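Local coordinates for protein GrgF (Penicillium sp. sh18, PDB 6LZH) that acts as a polyketide transferase of the alpha/beta hydrolase fold in gregatin A biosynthesis, probably joining two polyketide chains by Claisen condensation, at residues 22-27 with 48-53; 82-87 with 117-122; 156-161 with 211-216; 247-252 with 261-266. One frame throughout, in Å; residues are numbered along the deposited sequence.

Following the chain from its N terminus, contact 1 (22-27 with 48-53) comes first; the loop it closes carries strand 32-38 and brings helix 49-58 onto strand 20-26, near one edge of the central sheet. Contact 2 (82-87 with 117-122) closes a loop of 29 residues and pairs helix 84-99 with the helix after the active-site Cys115. Contact 3 (156-161 with 211-216) closes a longer loop of 49 residues in the helical region, and contact 4 (247-252 with 261-266) a short one of eight at the far edge of the sheet. The four follow in series, none nested or crossed. Ile82 N and Thr211 OG1 join contacts 2 and 3, and Leu122 packs on Cys251 between contacts 2 and 4.

Contact 1. Residues 22-27 with 48-53; sequences RGWLFP and ILPDIA
One face of the Phe26 ring is taken by the methyl of Ala53, whose CB stands 3.8 Å from the centroid of that ring and only 16° off its normal, a CH-pi contact displaced toward the rim. Phe26 CD1 is the ring atom nearest to Ala53 CB, at 3.7 Å. On the CE2 and CZ side the same ring meets Pro50, with Phe26 CE2 4.0 Å from the backbone O of Pro50 in an oblique approach. The indole of Trp24 uses its edge instead: CZ3 of its six-membered ring comes within 3.8 Å of Pro50 CG, which lies near the indole plane. Strand 20-26 and helix 49-58 are neighbours in the alpha/beta hydrolase fold, where helices flank a central sheet; the short segments run nearly parallel, 21° apart, with their axes 9.9 Å from each other. Trp24 and Phe26 both point toward the helix, and Phe26 is turned with CG anti to its carbonyl carbon (chi1 -61°), which brings a face of the ring against Ala53 CB. An alanine here is likely to leave the Ala53 methyl without its aromatic cover and open a gap between strand and helix. Arg8 and Lys45 make cation-pi contacts with the Trp24 indole, while Leu65 and Cys63 of strand 62-66 touch Pro50 and Ala53 respectively.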
# COMPACT_ATOMS: atom_id res chain seq x y z
N ARG A 22 5.32 8.76 -19.76
CA ARG A 22 5.88 8.85 -21.10
C ARG A 22 6.92 7.77 -21.31
O ARG A 22 7.59 7.33 -20.36
CB ARG A 22 6.50 10.25 -21.33
CG ARG A 22 5.46 11.38 -21.20
CD ARG A 22 6.00 12.80 -21.44
NE ARG A 22 4.91 13.78 -21.33
CZ ARG A 22 4.47 14.29 -20.18
NH1 ARG A 22 5.03 13.97 -19.02
NH2 ARG A 22 3.47 15.16 -20.18
N GLY A 23 7.05 7.34 -22.55
CA GLY A 23 7.96 6.27 -22.83
C GLY A 23 8.15 6.06 -24.31
O GLY A 23 7.87 6.94 -25.13
N TRP A 24 8.61 4.86 -24.63
CA TRP A 24 9.01 4.48 -25.97
C TRP A 24 8.26 3.23 -26.36
O TRP A 24 8.16 2.29 -25.57
CB TRP A 24 10.52 4.22 -26.06
CG TRP A 24 11.37 5.44 -25.99
CD1 TRP A 24 11.08 6.68 -26.50
CD2 TRP A 24 12.66 5.54 -25.39
NE1 TRP A 24 12.11 7.54 -26.24
CE2 TRP A 24 13.09 6.87 -25.56
CE3 TRP A 24 13.50 4.64 -24.71
CZ2 TRP A 24 14.33 7.33 -25.09
CZ3 TRP A 24 14.72 5.09 -24.25
CH2 TRP A 24 15.13 6.43 -24.44
N LEU A 25 7.78 3.22 -27.60
CA LEU A 25 7.14 2.07 -28.20
C LEU A 25 8.07 1.51 -29.26
O LEU A 25 8.51 2.25 -30.15
CB LEU A 25 5.80 2.48 -28.81
CG LEU A 25 5.00 1.41 -29.54
CD1 LEU A 25 4.56 0.35 -28.58
CD2 LEU A 25 3.78 2.07 -30.22
N PHE A 26 8.39 0.21 -29.17
CA PHE A 26 9.20 -0.51 -30.17
C PHE A 26 8.27 -1.45 -30.93
O PHE A 26 8.07 -2.61 -30.51
CB PHE A 26 10.36 -1.28 -29.52
CG PHE A 26 11.34 -0.40 -28.77
CD1 PHE A 26 11.03 0.09 -27.50
CD2 PHE A 26 12.58 -0.06 -29.33
CE1 PHE A 26 11.93 0.90 -26.81
CE2 PHE A 26 13.48 0.72 -28.63
CZ PHE A 26 13.16 1.21 -27.38
N PRO A 27 7.67 -1.01 -32.04
CA PRO A 27 6.67 -1.84 -32.71
C PRO A 27 7.29 -3.00 -33.46
O PRO A 27 8.29 -2.85 -34.16
CB PRO A 27 5.99 -0.86 -33.68
CG PRO A 27 6.98 0.22 -33.88
CD PRO A 27 7.69 0.37 -32.56
N ILE A 48 20.06 0.33 -20.50
CA ILE A 48 20.07 -1.14 -20.58
C ILE A 48 18.82 -1.68 -21.27
O ILE A 48 18.90 -2.45 -22.23
CB ILE A 48 20.23 -1.78 -19.19
CG1 ILE A 48 21.47 -1.23 -18.47
CG2 ILE A 48 20.35 -3.30 -19.35
CD1 ILE A 48 21.74 -1.90 -17.11
N LEU A 49 17.64 -1.32 -20.74
CA LEU A 49 16.40 -1.86 -21.29
C LEU A 49 16.19 -1.56 -22.78
O LEU A 49 15.62 -2.41 -23.47
CB LEU A 49 15.21 -1.36 -20.48
CG LEU A 49 14.83 -2.21 -19.26
CD1 LEU A 49 15.97 -2.24 -18.25
CD2 LEU A 49 13.57 -1.70 -18.61
N PRO A 50 16.54 -0.38 -23.31
CA PRO A 50 16.22 -0.14 -24.74
C PRO A 50 16.81 -1.18 -25.68
O PRO A 50 16.13 -1.59 -26.63
CB PRO A 50 16.82 1.25 -24.99
CG PRO A 50 16.74 1.92 -23.66
CD PRO A 50 17.09 0.84 -22.68
N ASP A 51 18.05 -1.61 -25.44
CA ASP A 51 18.65 -2.62 -26.31
C ASP A 51 17.96 -3.96 -26.13
O ASP A 51 17.81 -4.72 -27.10
CB ASP A 51 20.15 -2.73 -26.05
CG ASP A 51 20.89 -3.36 -27.24
OD1 ASP A 51 20.80 -2.82 -28.36
OD2 ASP A 51 21.53 -4.41 -27.05
N ILE A 52 17.49 -4.26 -24.92
CA ILE A 52 16.71 -5.48 -24.73
C ILE A 52 15.37 -5.37 -25.45
O ILE A 52 14.90 -6.33 -26.08
CB ILE A 52 16.55 -5.77 -23.23
CG1 ILE A 52 17.92 -6.06 -22.60
CG2 ILE A 52 15.61 -6.93 -23.04
CD1 ILE A 52 17.91 -6.27 -21.04
N ALA A 53 14.71 -4.21 -25.35
CA ALA A 53 13.48 -3.99 -26.11
C ALA A 53 13.73 -4.20 -27.60
O ALA A 53 12.96 -4.87 -28.29
CB ALA A 53 12.94 -2.59 -25.85

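Contact 2. Residues 82-87 with 117-122; sequences IDARQQ and GGNVTL
The helix that follows the probable nucleophile elbow of this alpha/beta hydrolase packs here against the start of helix 84-99, with Val120 as the residue that meets both Ala84 and Gln87. Val120 points its two methyls at the partner helix. Val120 CG1 lies 3.6 Å from the backbone C of Gln87, while Val120 CG2 is 4.2 Å from Ala84 CB and also sits beside CB and CD of Gln87. Gln87 holds CG anti to its backbone N (chi1 -165°) and runs on extended, crossing the valine at about a right angle, and both methyls rest against the same side of its aliphatic part. A glycine in its place would probably leave both Val120 methyls facing a gap where CB, CG and CD now lie. Gly117 belongs to the GxCxG sequence around Cys115, an active-site residue and probably the nucleophile, which places this buried packing close to the active-site turn. Within helix 116-127 the hydroxyl of Thr121 donates from OG1 to Gly117 O at 2.8 Å, on the opposite face of that carbonyl from Thr121 N, so one oxygen is gripped twice. Asn119 OD1 comes 4.3 Å from Ala84 CB, but its polar partners lie elsewhere: OD1 accepts from Trp218 NE1 and ND2 donates to Leu140 O. At the head of the other helix, Asp83 OD1 caps Gln86 N through a weak bond of 3.4 Å, and Asp83 OD2 also forms a salt bridge with Arg85 of the second subunit.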
# COMPACT_ATOMS: atom_id res chain seq x y z
N ILE A 82 9.26 6.77 -4.74
CA ILE A 82 8.98 5.44 -5.27
C ILE A 82 7.81 4.85 -4.50
O ILE A 82 7.74 4.96 -3.27
CB ILE A 82 10.21 4.52 -5.17
CG1 ILE A 82 11.40 5.00 -6.03
CG2 ILE A 82 9.86 3.09 -5.53
CD1 ILE A 82 11.05 5.80 -7.26
N ASP A 83 6.87 4.25 -5.23
CA ASP A 83 5.65 3.69 -4.64
C ASP A 83 5.32 2.43 -5.42
O ASP A 83 4.75 2.51 -6.51
CB ASP A 83 4.51 4.70 -4.68
CG ASP A 83 3.27 4.22 -3.93
OD1 ASP A 83 3.23 3.03 -3.55
OD2 ASP A 83 2.36 5.05 -3.72
N ALA A 84 5.71 1.26 -4.89
CA ALA A 84 5.51 0.02 -5.62
C ALA A 84 4.03 -0.22 -5.91
O ALA A 84 3.66 -0.60 -7.02
CB ALA A 84 6.09 -1.17 -4.85
N ARG A 85 3.17 -0.02 -4.90
CA ARG A 85 1.75 -0.23 -5.11
C ARG A 85 1.23 0.63 -6.26
O ARG A 85 0.53 0.14 -7.15
CB ARG A 85 0.96 0.07 -3.84
CG ARG A 85 -0.50 -0.24 -4.00
CD ARG A 85 -1.27 0.17 -2.74
NE ARG A 85 -1.69 1.56 -2.83
CZ ARG A 85 -2.47 2.15 -1.93
NH1 ARG A 85 -2.90 1.47 -0.88
NH2 ARG A 85 -2.82 3.43 -2.09
N GLN A 86 1.56 1.92 -6.25
CA GLN A 86 1.09 2.80 -7.32
C GLN A 86 1.68 2.39 -8.66
O GLN A 86 1.01 2.49 -9.70
CB GLN A 86 1.47 4.25 -7.02
CG GLN A 86 1.00 5.22 -8.12
CD GLN A 86 1.56 6.63 -7.97
OE1 GLN A 86 2.72 6.82 -7.61
NE2 GLN A 86 0.73 7.62 -8.28
N GLN A 87 2.94 1.97 -8.66
CA GLN A 87 3.60 1.62 -9.92
C GLN A 87 2.99 0.36 -10.51
O GLN A 87 2.81 0.26 -11.73
CB GLN A 87 5.11 1.47 -9.71
CG GLN A 87 5.91 1.48 -11.03
CD GLN A 87 7.43 1.55 -10.85
OE1 GLN A 87 7.96 2.17 -9.89
NE2 GLN A 87 8.15 0.93 -11.79
N GLY A 117 11.83 -2.96 -10.87
CA GLY A 117 10.81 -3.19 -11.88
C GLY A 117 10.28 -4.62 -11.88
O GLY A 117 9.12 -4.84 -12.26
N GLY A 118 11.08 -5.57 -11.41
CA GLY A 118 10.64 -6.95 -11.33
C GLY A 118 9.73 -7.19 -10.15
O GLY A 118 8.83 -8.03 -10.23
N ASN A 119 9.94 -6.46 -9.06
CA ASN A 119 9.01 -6.47 -7.94
C ASN A 119 7.64 -5.97 -8.40
O ASN A 119 6.62 -6.63 -8.21
CB ASN A 119 9.58 -5.61 -6.81
CG ASN A 119 8.67 -5.56 -5.58
OD1 ASN A 119 7.53 -5.14 -5.65
ND2 ASN A 119 9.22 -5.94 -4.43
N VAL A 120 7.62 -4.80 -9.04
CA VAL A 120 6.35 -4.22 -9.51
C VAL A 120 5.69 -5.12 -10.56
O VAL A 120 4.46 -5.25 -10.61
CB VAL A 120 6.64 -2.80 -10.04
CG1 VAL A 120 5.48 -2.25 -10.83
CG2 VAL A 120 7.01 -1.87 -8.88
N THR A 121 6.50 -5.72 -11.44
CA THR A 121 5.97 -6.65 -12.45
C THR A 121 5.25 -7.83 -11.80
O THR A 121 4.14 -8.19 -12.20
CB THR A 121 7.13 -7.12 -13.35
OG1 THR A 121 7.54 -6.05 -14.22
CG2 THR A 121 6.71 -8.32 -14.25
N LEU A 122 5.89 -8.48 -10.81
CA LEU A 122 5.24 -9.60 -10.14
C LEU A 122 3.95 -9.17 -9.44
O LEU A 122 2.95 -9.90 -9.44
CB LEU A 122 6.21 -10.24 -9.14
CG LEU A 122 7.43 -10.90 -9.79
CD1 LEU A 122 8.51 -11.21 -8.78
CD2 LEU A 122 7.05 -12.15 -10.60

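Contact 3. Residues 156-161 with 211-216. With NA (sodium ion), chain D.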
# COMPACT_ATOMS: atom_id res chain seq x y z
N LEU A 156 12.03 11.04 10.03
CA LEU A 156 12.20 11.96 8.91
C LEU A 156 10.95 12.01 8.04
O LEU A 156 10.58 13.07 7.53
CB LEU A 156 13.40 11.56 8.05
CG LEU A 156 14.76 11.62 8.76
CD1 LEU A 156 15.89 11.25 7.82
CD2 LEU A 156 14.98 13.03 9.36
N ALA A 157 10.32 10.85 7.83
CA ALA A 157 9.09 10.83 7.04
C ALA A 157 7.97 11.61 7.73
O ALA A 157 7.19 12.30 7.06
CB ALA A 157 8.68 9.38 6.77
N MET A 158 7.87 11.53 9.06
CA MET A 158 6.86 12.33 9.75
C MET A 158 7.19 13.81 9.67
O MET A 158 6.30 14.64 9.46
CB MET A 158 6.72 11.92 11.23
CG MET A 158 6.17 10.50 11.49
SD MET A 158 4.61 10.11 10.66
CE MET A 158 5.18 9.20 9.21
N HIS A 159 8.46 14.17 9.81
CA HIS A 159 8.84 15.57 9.68
C HIS A 159 8.61 16.07 8.25
O HIS A 159 8.18 17.21 8.04
CB HIS A 159 10.30 15.76 10.08
CG HIS A 159 10.77 17.18 9.98
ND1 HIS A 159 11.52 17.64 8.91
CD2 HIS A 159 10.60 18.24 10.80
CE1 HIS A 159 11.80 18.92 9.09
NE2 HIS A 159 11.26 19.31 10.23
N ASP A 160 8.87 15.21 7.26
CA ASP A 160 8.68 15.59 5.87
C ASP A 160 7.22 15.92 5.57
O ASP A 160 6.92 16.93 4.92
CB ASP A 160 9.19 14.46 4.97
CG ASP A 160 9.06 14.80 3.49
OD1 ASP A 160 9.54 15.88 3.09
OD2 ASP A 160 8.46 13.99 2.76
N ARG A 161 6.29 15.07 6.03
CA ARG A 161 4.86 15.35 5.87
C ARG A 161 4.52 16.73 6.41
O ARG A 161 3.88 17.56 5.74
CB ARG A 161 4.01 14.31 6.61
CG ARG A 161 3.98 12.91 6.02
CD ARG A 161 2.82 12.08 6.62
NE ARG A 161 1.54 12.37 5.99
CZ ARG A 161 1.08 11.78 4.88
NH1 ARG A 161 1.81 10.86 4.26
NH2 ARG A 161 -0.11 12.11 4.38
N THR A 211 9.79 7.29 0.27
CA THR A 211 10.02 6.00 -0.37
C THR A 211 10.16 4.90 0.68
O THR A 211 9.55 3.83 0.55
CB THR A 211 11.26 6.06 -1.26
OG1 THR A 211 11.03 6.96 -2.36
CG2 THR A 211 11.61 4.67 -1.78
N TYR A 212 10.92 5.16 1.74
CA TYR A 212 11.13 4.14 2.77
C TYR A 212 9.85 3.88 3.57
O TYR A 212 9.54 2.73 3.90
CB TYR A 212 12.28 4.54 3.69
CG TYR A 212 12.65 3.45 4.69
CD1 TYR A 212 13.55 2.44 4.34
CD2 TYR A 212 12.08 3.40 5.96
CE1 TYR A 212 13.88 1.42 5.24
CE2 TYR A 212 12.40 2.39 6.86
CZ TYR A 212 13.30 1.40 6.49
OH TYR A 212 13.63 0.40 7.39
N TYR A 213 9.10 4.95 3.88
CA TYR A 213 7.80 4.80 4.54
C TYR A 213 6.87 3.86 3.77
O TYR A 213 6.29 2.93 4.34
CB TYR A 213 7.14 6.19 4.70
CG TYR A 213 5.73 6.15 5.30
CD1 TYR A 213 4.61 5.93 4.50
CD2 TYR A 213 5.53 6.35 6.66
CE1 TYR A 213 3.32 5.89 5.05
CE2 TYR A 213 4.25 6.31 7.21
CZ TYR A 213 3.15 6.09 6.40
OH TYR A 213 1.88 6.08 6.95
N LYS A 214 6.69 4.10 2.47
CA LYS A 214 5.77 3.27 1.71
C LYS A 214 6.27 1.83 1.57
O LYS A 214 5.45 0.90 1.51
CB LYS A 214 5.52 3.88 0.34
CG LYS A 214 4.62 5.11 0.40
CD LYS A 214 4.18 5.54 -0.99
CE LYS A 214 3.46 6.89 -0.97
NZ LYS A 214 4.42 8.04 -0.86
N SER A 215 7.59 1.61 1.49
CA SER A 215 8.06 0.25 1.33
C SER A 215 7.82 -0.59 2.58
O SER A 215 7.68 -1.81 2.46
CB SER A 215 9.54 0.21 0.93
OG SER A 215 10.37 0.85 1.88
N LEU A 216 7.75 0.02 3.77
CA LEU A 216 7.51 -0.79 4.96
C LEU A 216 6.15 -1.47 4.91
O LEU A 216 5.97 -2.53 5.51
CB LEU A 216 7.60 0.05 6.23
CG LEU A 216 8.96 0.48 6.76
CD1 LEU A 216 8.76 1.16 8.11
CD2 LEU A 216 9.96 -0.69 6.86
NA NA D . 8.81 -3.77 1.90
O HOH W 1 7.98 -4.58 4.01
O HOH W 2 10.07 -6.03 2.10
O HOH W 3 9.81 -3.49 -0.35
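Met158 brings its methyl to the ring of Tyr213, Met158 CE standing 3.6 Å from Tyr213 CE2 in an oblique approach, the two side chains crossing at about a right angle. Beside it Ala157 CB lies 4.1 Å from Tyr213 CB, so the small alanine lets the base of the tyrosine come close. The methionine reaches the ring by bending at both its second and third torsions, the second at -53°, which folds CE back toward the tyrosine. The hydroxyl at the other end of Tyr213 is hydrogen-bonded to His92 of the second subunit, and Phe127 of that subunit meets the ring as well. Further along the helix, Ser215 OG donates to Tyr212 O at 2.9 Å, an oxygen that also accepts from Leu216 N on the same face. The backbone O of Ser215 binds a sodium ion at 2.3 Å, in a site completed by Trp218 O and three waters. This is helix-helix packing away from the active-site residues and at the subunit interface: helix 209-216, which follows directly on strand 206-208, lies against helix 150-165, whose Leu154 also touches Tyr213.

Contact 4. Residues 247-252 with 261-266; sequences DQLNCF and LDILKG. With NA (sodium ion), chain C.
With CG anti to its backbone N (chi1 -170°), Phe252 swings its phenyl ring out from the helix and sets one face against Leu261 CB, while the same choice in Leu261 (chi1 176°) sends its CD methyls toward Leu249. Leu261 CB stands 3.9 Å from the Phe252 ring centroid and 20° off the normal, a CH-pi contact offset toward the rim, with Phe252 CZ its closest ring atom at 3.7 Å. Leu249 turns its CD2 methyl to the far end of the same leucine, 3.8 Å from Leu261 CD2, the two side chains crossing at about a right angle; the Leu249 methyl also lies 4.1 Å from Ile263 CD1. Helix 245-254 and strand 259-264 belong to one beta-alpha-beta unit with strand 232-237, and the short segments run nearly antiparallel. Lys259 makes a cation-pi contact with the Phe252 ring. Asp262 takes no part in this packing and binds a sodium ion through OD1 at 2.4 Å, joined by Ile263 O and two waters, one of which donates to Asp262 OD2. Between these two segments the contact is made by apolar and CH-pi packing, while the charge of the carboxylate is likely to be partly offset by the sodium bound beside it.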
# COMPACT_ATOMS: atom_id res chain seq x y z
N ASP A 247 17.01 -13.85 -1.22
CA ASP A 247 15.72 -13.15 -1.23
C ASP A 247 14.92 -13.50 -2.48
O ASP A 247 13.71 -13.77 -2.40
CB ASP A 247 15.93 -11.64 -1.17
CG ASP A 247 16.36 -11.16 0.19
OD1 ASP A 247 16.29 -11.94 1.16
OD2 ASP A 247 16.76 -9.98 0.28
N GLN A 248 15.56 -13.46 -3.65
CA GLN A 248 14.85 -13.77 -4.90
C GLN A 248 14.30 -15.19 -4.88
O GLN A 248 13.16 -15.44 -5.31
CB GLN A 248 15.78 -13.58 -6.11
CG GLN A 248 16.37 -12.17 -6.29
CD GLN A 248 17.33 -12.08 -7.48
OE1 GLN A 248 17.05 -12.61 -8.57
NE2 GLN A 248 18.47 -11.39 -7.29
N LEU A 249 15.09 -16.16 -4.40
CA LEU A 249 14.62 -17.54 -4.37
C LEU A 249 13.53 -17.72 -3.33
O LEU A 249 12.60 -18.51 -3.53
CB LEU A 249 15.79 -18.49 -4.08
CG LEU A 249 16.83 -18.47 -5.21
CD1 LEU A 249 17.91 -19.53 -5.00
CD2 LEU A 249 16.15 -18.64 -6.57
N ASN A 250 13.61 -16.96 -2.24
CA ASN A 250 12.52 -16.95 -1.26
C ASN A 250 11.22 -16.50 -1.92
O ASN A 250 10.17 -17.12 -1.74
CB ASN A 250 12.90 -16.05 -0.09
CG ASN A 250 13.85 -16.74 0.90
OD1 ASN A 250 13.99 -17.97 0.86
ND2 ASN A 250 14.49 -15.97 1.78
N CYS A 251 11.29 -15.44 -2.72
CA CYS A 251 10.10 -15.00 -3.45
C CYS A 251 9.60 -16.10 -4.39
O CYS A 251 8.40 -16.42 -4.42
CB CYS A 251 10.41 -13.71 -4.20
SG CYS A 251 8.97 -12.97 -5.02
N PHE A 252 10.52 -16.70 -5.17
CA PHE A 252 10.12 -17.80 -6.05
C PHE A 252 9.46 -18.92 -5.26
O PHE A 252 8.47 -19.51 -5.72
CB PHE A 252 11.32 -18.34 -6.83
CG PHE A 252 10.95 -19.30 -7.94
CD1 PHE A 252 10.51 -18.82 -9.16
CD2 PHE A 252 11.01 -20.68 -7.76
CE1 PHE A 252 10.14 -19.67 -10.19
CE2 PHE A 252 10.65 -21.57 -8.80
CZ PHE A 252 10.20 -21.05 -10.01
N LEU A 261 12.08 -20.95 -13.23
CA LEU A 261 13.26 -20.29 -12.69
C LEU A 261 14.45 -20.49 -13.63
O LEU A 261 14.75 -21.62 -14.02
CB LEU A 261 13.62 -20.85 -11.31
CG LEU A 261 14.90 -20.29 -10.68
CD1 LEU A 261 14.77 -18.78 -10.37
CD2 LEU A 261 15.23 -21.07 -9.41
N ASP A 262 15.15 -19.40 -13.94
CA ASP A 262 16.45 -19.47 -14.60
C ASP A 262 17.49 -18.84 -13.68
O ASP A 262 17.32 -17.70 -13.25
CB ASP A 262 16.43 -18.75 -15.95
CG ASP A 262 17.74 -18.89 -16.70
OD1 ASP A 262 18.52 -19.81 -16.34
OD2 ASP A 262 17.98 -18.11 -17.65
N ILE A 263 18.55 -19.59 -13.36
CA ILE A 263 19.68 -19.06 -12.60
C ILE A 263 20.76 -18.64 -13.57
O ILE A 263 21.20 -19.45 -14.40
CB ILE A 263 20.23 -20.12 -11.62
CG1 ILE A 263 19.14 -20.63 -10.69
CG2 ILE A 263 21.41 -19.54 -10.83
CD1 ILE A 263 18.72 -19.63 -9.64
N LEU A 264 21.26 -17.41 -13.45
CA LEU A 264 22.36 -16.96 -14.31
C LEU A 264 23.66 -17.34 -13.62
O LEU A 264 24.13 -16.64 -12.72
CB LEU A 264 22.29 -15.47 -14.58
CG LEU A 264 20.99 -14.93 -15.18
CD1 LEU A 264 21.14 -13.46 -15.50
CD2 LEU A 264 20.60 -15.71 -16.43
N LYS A 265 24.25 -18.46 -14.05
CA LYS A 265 25.41 -19.03 -13.36
C LYS A 265 26.59 -18.06 -13.38
O LYS A 265 26.95 -17.52 -14.43
CB LYS A 265 25.79 -20.35 -14.01
CG LYS A 265 25.01 -21.56 -13.48
CD LYS A 265 25.58 -22.03 -12.13
CE LYS A 265 24.60 -22.90 -11.34
NZ LYS A 265 23.99 -22.17 -10.18
N GLY A 266 27.19 -17.84 -12.21
CA GLY A 266 28.38 -17.02 -12.12
C GLY A 266 28.16 -15.53 -12.19
O GLY A 266 29.14 -14.78 -12.21
NA NA C . 20.81 -20.62 -16.48
O HOH W 4 20.63 -18.96 -18.32
O HOH W 5 23.42 -19.73 -16.78